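Local structure of ATP-dependent zinc metalloprotease FtsH (Thermotoga maritima, 4M8A) at residues Val13-Val16 / Ser21-Ser24; Glu25-Asp30 / Arg35-Asp40. The protein is a membrane-bound, ATP-dependent zinc metalloprotease, probably acting in membrane-protein quality control, of which this chain is the periplasmic domain. One frame throughout, in Å; residues are numbered along the deposited sequence.

Interaction 1 of 2, residues Val13-Val16 / Ser21-Ser24; sequences VQMV and SVVS
The flat group in the polar link between Met15 and Ser21 is the Met15 peptide carbonyl, met at its oxygen rather than over the middle of a face: Ser21 OG sits 2.7 Å from Met15 O, tilted 27° from the carbonyl plane. The hydroxyl is the donor here. Ser21 OG, anti to the backbone N of its own residue (chi1 177°), also accepts from Val23 N at 3.2 Å, with a nearly straight N-H (168°), which makes an ST turn. Serine suits the place because one small hydroxyl donates to the helix and accepts from the start of the strand.

The rest of the contact is apolar. Met15 runs across Val23 at about a right angle, its CB lying 3.9 Å from Val23 CG2. A bend at chi3 swings the Met15 methyl CE back toward the other segment, where it rests 3.9 Å from Val22 CG1 and equally near Val23 CG2. The thioether chain can bend so that its terminal methyl touches both branched valines, which suits methionine to the place. Val16 contributes more loosely, CG2 to Val23 CG2 at 4.4 Å, since its side chain points away to pack on Leu61 of helix 55-63.

Replacing Ser21 by alanine removes the hydroxyl, and Met15 O and Val23 N would probably both be left without this mate, the turn then being held less firmly against the helix.

Met15 lies in the last turn of helix 9-17, where the residue four places on is already beyond the helix, so its carbonyl probably lacks the usual helical partner. Donation from Ser21 gives that oxygen a hydrogen bond as the chain reverses, while the side chains of Met15 and Val23 pack beside it.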
loop_
_atom_site.group_PDB
_atom_site.type_symbol
_atom_site.label_atom_id
_atom_site.label_comp_id
_atom_site.label_asym_id
_atom_site.label_seq_id
_atom_site.Cartn_x
_atom_site.Cartn_y
_atom_site.Cartn_z
ATOM N N VAL B 13 -14.095 0.074 9.518
ATOM C CA VAL B 13 -12.738 -0.409 9.283
ATOM C C VAL B 13 -12.761 -1.859 8.801
ATOM O O VAL B 13 -12.031 -2.212 7.866
ATOM C CB VAL B 13 -11.841 -0.226 10.530
ATOM C CG1 VAL B 13 -10.505 -0.882 10.331
ATOM C CG2 VAL B 13 -11.673 1.260 10.837
ATOM N N GLN B 14 -13.629 -2.671 9.422
ATOM C CA GLN B 14 -13.882 -4.075 9.046
ATOM C C GLN B 14 -14.249 -4.231 7.565
ATOM O O GLN B 14 -13.827 -5.179 6.892
ATOM C CB GLN B 14 -15.014 -4.675 9.908
ATOM C CG GLN B 14 -14.576 -5.352 11.212
ATOM C CD GLN B 14 -15.725 -5.699 12.174
ATOM O OE1 GLN B 14 -16.905 -5.501 11.879
ATOM N NE2 GLN B 14 -15.362 -6.219 13.342
ATOM N N MET B 15 -15.049 -3.295 7.072
ATOM C CA MET B 15 -15.490 -3.280 5.676
ATOM C C MET B 15 -14.385 -2.862 4.720
ATOM O O MET B 15 -14.243 -3.422 3.629
ATOM C CB MET B 15 -16.699 -2.364 5.511
ATOM C CG MET B 15 -17.941 -2.966 6.084
ATOM S SD MET B 15 -19.309 -1.818 6.026
ATOM C CE MET B 15 -19.307 -1.382 4.301
ATOM N N VAL B 16 -13.605 -1.875 5.133
ATOM C CA VAL B 16 -12.466 -1.446 4.341
ATOM C C VAL B 16 -11.452 -2.587 4.185
ATOM O O VAL B 16 -10.946 -2.835 3.079
ATOM C CB VAL B 16 -11.816 -0.191 4.957
ATOM C CG1 VAL B 16 -10.520 0.158 4.235
ATOM C CG2 VAL B 16 -12.792 0.979 4.904
ATOM N N SER B 21 -13.415 -6.289 -0.408
ATOM C CA SER B 21 -14.061 -5.097 0.152
ATOM C C SER B 21 -15.138 -4.540 -0.745
ATOM O O SER B 21 -14.955 -4.332 -1.950
ATOM C CB SER B 21 -13.107 -3.977 0.573
ATOM O OG SER B 21 -13.866 -2.861 1.037
ATOM N N VAL B 22 -16.282 -4.300 -0.127
ATOM C CA VAL B 22 -17.458 -3.866 -0.832
ATOM C C VAL B 22 -17.498 -2.338 -0.841
ATOM O O VAL B 22 -18.401 -1.754 -1.411
ATOM C CB VAL B 22 -18.731 -4.453 -0.159
ATOM C CG1 VAL B 22 -18.971 -3.797 1.197
ATOM C CG2 VAL B 22 -19.959 -4.324 -1.064
ATOM N N VAL B 23 -16.501 -1.681 -0.242
ATOM C CA VAL B 23 -16.548 -0.210 -0.146
ATOM C C VAL B 23 -16.168 0.482 -1.457
ATOM O O VAL B 23 -15.066 0.275 -1.990
ATOM C CB VAL B 23 -15.692 0.368 1.005
ATOM C CG1 VAL B 23 -15.828 1.894 1.059
ATOM C CG2 VAL B 23 -16.094 -0.257 2.346
ATOM N N SER B 24 -17.070 1.322 -1.966
ATOM C CA SER B 24 -16.790 2.050 -3.204
ATOM C C SER B 24 -16.376 3.491 -2.961
ATOM O O SER B 24 -15.535 4.020 -3.683
ATOM C CB SER B 24 -17.988 2.007 -4.148
ATOM O OG SER B 24 -19.155 2.430 -3.488
#

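Interaction 2 of 2, residues Glu25-Asp30 / Arg35-Asp40; sequences EVVIRD and RVYTKD
Tyr37 CG lies anti to its carbonyl carbon, beside the backbone N (chi1 -62°), which sets the ring alongside Glu25 and brings CE1, an apolar edge carbon, within 3.8 Å of Val27 CG2. That methyl is the Val27 branch anti to the carbonyl carbon; a beta-branched residue suits a strand. Glu25 CB meets Tyr37 CD1 at 4.1 Å, and the carboxylate reaches on to Ser69. The long chain of Arg35 lies along Val27 with its polar end beyond, NH1 bonding weakly to Tyr37 OH. It crosses Arg29 obliquely, guanidinium planes 57° apart, with Arg35 NH2 3.2 Å from Arg29 NH1 at the edges. These are like charges, but Arg35 is modelled in two positions and the closeness is doubtful; Arg29 is balanced by a salt bridge to Asp31.

In the backbone, Glu25 with Tyr37 and Val27 with Arg35 form hydrogen-bonded pairs. Between them Val26 and Val36 form a non-hydrogen-bonded pair whose apolar side chains project from the other face, onto Phe12 of helix 9-17. Strands 25-29 and 35-38 run at 169° to each other, as in an antiparallel beta hairpin, here the central pair of the mixed sheet of the FtsH periplasmic domain.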
loop_
_atom_site.group_PDB
_atom_site.type_symbol
_atom_site.label_atom_id
_atom_site.label_comp_id
_atom_site.label_asym_id
_atom_site.label_seq_id
_atom_site.Cartn_x
_atom_site.Cartn_y
_atom_site.Cartn_z
ATOM N N GLU B 25 -16.959 4.132 -1.954
ATOM C CA GLU B 25 -16.724 5.556 -1.753
ATOM C C GLU B 25 -16.863 5.904 -0.284
ATOM O O GLU B 25 -17.727 5.363 0.414
ATOM C CB GLU B 25 -17.700 6.426 -2.585
ATOM C CG GLU B 25 -17.452 7.929 -2.395
ATOM C CD GLU B 25 -18.254 8.795 -3.328
ATOM O OE1 GLU B 25 -19.219 8.280 -3.916
ATOM O OE2 GLU B 25 -17.915 9.994 -3.466
ATOM N N VAL B 26 -16.002 6.808 0.175
ATOM C CA VAL B 26 -16.127 7.391 1.496
ATOM C C VAL B 26 -16.152 8.897 1.341
ATOM O O VAL B 26 -15.215 9.485 0.803
ATOM C CB VAL B 26 -14.965 6.967 2.423
ATOM C CG1 VAL B 26 -15.100 7.625 3.780
ATOM C CG2 VAL B 26 -14.936 5.430 2.567
ATOM N N VAL B 27 -17.248 9.507 1.784
ATOM C CA VAL B 27 -17.358 10.959 1.755
ATOM C C VAL B 27 -17.044 11.444 3.169
ATOM O O VAL B 27 -17.712 11.059 4.136
ATOM C CB VAL B 27 -18.767 11.446 1.306
ATOM C CG1 VAL B 27 -18.883 12.976 1.397
ATOM C CG2 VAL B 27 -19.077 10.957 -0.104
ATOM N N ILE B 28 -16.005 12.258 3.281
ATOM C CA ILE B 28 -15.554 12.777 4.566
ATOM C C ILE B 28 -16.159 14.173 4.734
ATOM O O ILE B 28 -15.693 15.164 4.153
ATOM C CB ILE B 28 -14.019 12.810 4.655
ATOM C CG1 ILE B 28 -13.434 11.413 4.390
ATOM C CG2 ILE B 28 -13.570 13.308 6.030
ATOM C CD1 ILE B 28 -11.885 11.374 4.433
ATOM N N ARG B 29 -17.241 14.235 5.492
ATOM C CA ARG B 29 -17.960 15.484 5.662
ATOM C C ARG B 29 -17.264 16.374 6.673
ATOM O O ARG B 29 -16.660 15.893 7.645
ATOM C CB ARG B 29 -19.373 15.194 6.156
ATOM C CG ARG B 29 -20.250 14.437 5.162
ATOM C CD ARG B 29 -21.564 13.974 5.796
ATOM N NE ARG B 29 -22.223 15.061 6.514
ATOM C CZ ARG B 29 -23.098 15.892 5.968
ATOM N NH1 ARG B 29 -23.440 15.744 4.692
ATOM N NH2 ARG B 29 -23.642 16.851 6.702
ATOM N N ASP B 30 -17.385 17.680 6.485
ATOM C CA ASP B 30 -16.769 18.589 7.439
ATOM C C ASP B 30 -17.396 18.525 8.838
ATOM O O ASP B 30 -16.785 18.994 9.797
ATOM C CB ASP B 30 -16.672 20.018 6.899
ATOM C CG ASP B 30 -17.976 20.768 6.957
ATOM O OD1 ASP B 30 -19.048 20.143 7.046
ATOM O OD2 ASP B 30 -17.928 22.018 6.903
ATOM N N ARG B 35 -19.842 9.322 5.145
ATOM C CA ARG B 35 -20.861 8.573 4.439
ATOM C C ARG B 35 -20.152 7.544 3.587
ATOM O O ARG B 35 -19.277 7.876 2.775
ATOM C CB ARG B 35 -21.727 9.488 3.585
ATOM C CG ARG B 35 -22.715 10.303 4.384
ATOM C CD ARG B 35 -23.765 10.861 3.464
ATOM N NE ARG B 35 -23.556 12.277 3.216
ATOM C CZ ARG B 35 -23.048 12.777 2.098
ATOM N NH1 ARG B 35 -22.687 11.979 1.094
ATOM N NH2 ARG B 35 -22.915 14.086 1.987
ATOM N N VAL B 36 -20.518 6.292 3.800
ATOM C CA VAL B 36 -19.805 5.164 3.223
ATOM C C VAL B 36 -20.717 4.421 2.243
ATOM O O VAL B 36 -21.772 3.925 2.611
ATOM C CB VAL B 36 -19.326 4.207 4.326
ATOM C CG1 VAL B 36 -18.578 3.020 3.735
ATOM C CG2 VAL B 36 -18.465 4.960 5.344
ATOM N N TYR B 37 -20.302 4.371 0.990
ATOM C CA TYR B 37 -21.076 3.741 -0.068
ATOM C C TYR B 37 -20.459 2.405 -0.439
ATOM O O TYR B 37 -19.244 2.280 -0.523
ATOM C CB TYR B 37 -21.118 4.649 -1.300
ATOM C CG TYR B 37 -21.794 5.974 -1.061
ATOM C CD1 TYR B 37 -21.105 7.046 -0.480
ATOM C CD2 TYR B 37 -23.125 6.165 -1.416
ATOM C CE1 TYR B 37 -21.734 8.265 -0.264
ATOM C CE2 TYR B 37 -23.758 7.375 -1.204
ATOM C CZ TYR B 37 -23.065 8.421 -0.622
ATOM O OH TYR B 37 -23.709 9.628 -0.397
ATOM N N THR B 38 -21.305 1.419 -0.687
ATOM C CA THR B 38 -20.849 0.096 -1.054
ATOM C C THR B 38 -21.148 -0.219 -2.512
ATOM O O THR B 38 -22.048 0.370 -3.127
ATOM C CB THR B 38 -21.489 -0.990 -0.192
ATOM O OG1 THR B 38 -22.907 -0.971 -0.387
ATOM C CG2 THR B 38 -21.173 -0.769 1.269
ATOM N N LYS B 39 -20.398 -1.172 -3.052
ATOM C CA LYS B 39 -20.565 -1.580 -4.439
ATOM C C LYS B 39 -21.921 -2.213 -4.687
ATOM O O LYS B 39 -22.391 -2.226 -5.828
ATOM C CB LYS B 39 -19.448 -2.537 -4.849
ATOM C CG LYS B 39 -18.075 -1.888 -4.799
ATOM C CD LYS B 39 -16.979 -2.798 -5.330
ATOM C CE LYS B 39 -15.620 -2.113 -5.203
ATOM N NZ LYS B 39 -14.492 -3.020 -5.578
ATOM N N ASP B 40 -22.545 -2.743 -3.633
ATOM C CA ASP B 40 -23.878 -3.330 -3.762
ATOM C C ASP B 40 -25.026 -2.331 -3.577
ATOM O O ASP B 40 -26.194 -2.726 -3.507
ATOM C CB ASP B 40 -24.053 -4.562 -2.860
ATOM C CG ASP B 40 -23.988 -4.248 -1.369
ATOM O OD1 ASP B 40 -23.906 -3.070 -0.964
ATOM O OD2 ASP B 40 -24.041 -5.219 -0.581
#

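Interactions 1 and 2 follow one another along the chain, their centres about 10 Å apart, and share strand 23-29. Interaction 1 leads from helix 9-17 into this strand; interaction 2 pairs the rest of it with strand 33-38. They meet directly: Val22 O and Lys39 N lie 2.6 Å apart, a probable hydrogen bond, and Ser24 N lies 2.8 Å from Tyr37 O. Since Glu25 N also bonds to Tyr37 O, Ser24 and Glu25 opposite Tyr37 fit a classic beta bulge where the two contacts join. Helix, turn and hairpin thus form one continuous unit of this compact periplasmic domain, with strand 67-71 flanking strand 23-29 on its other edge.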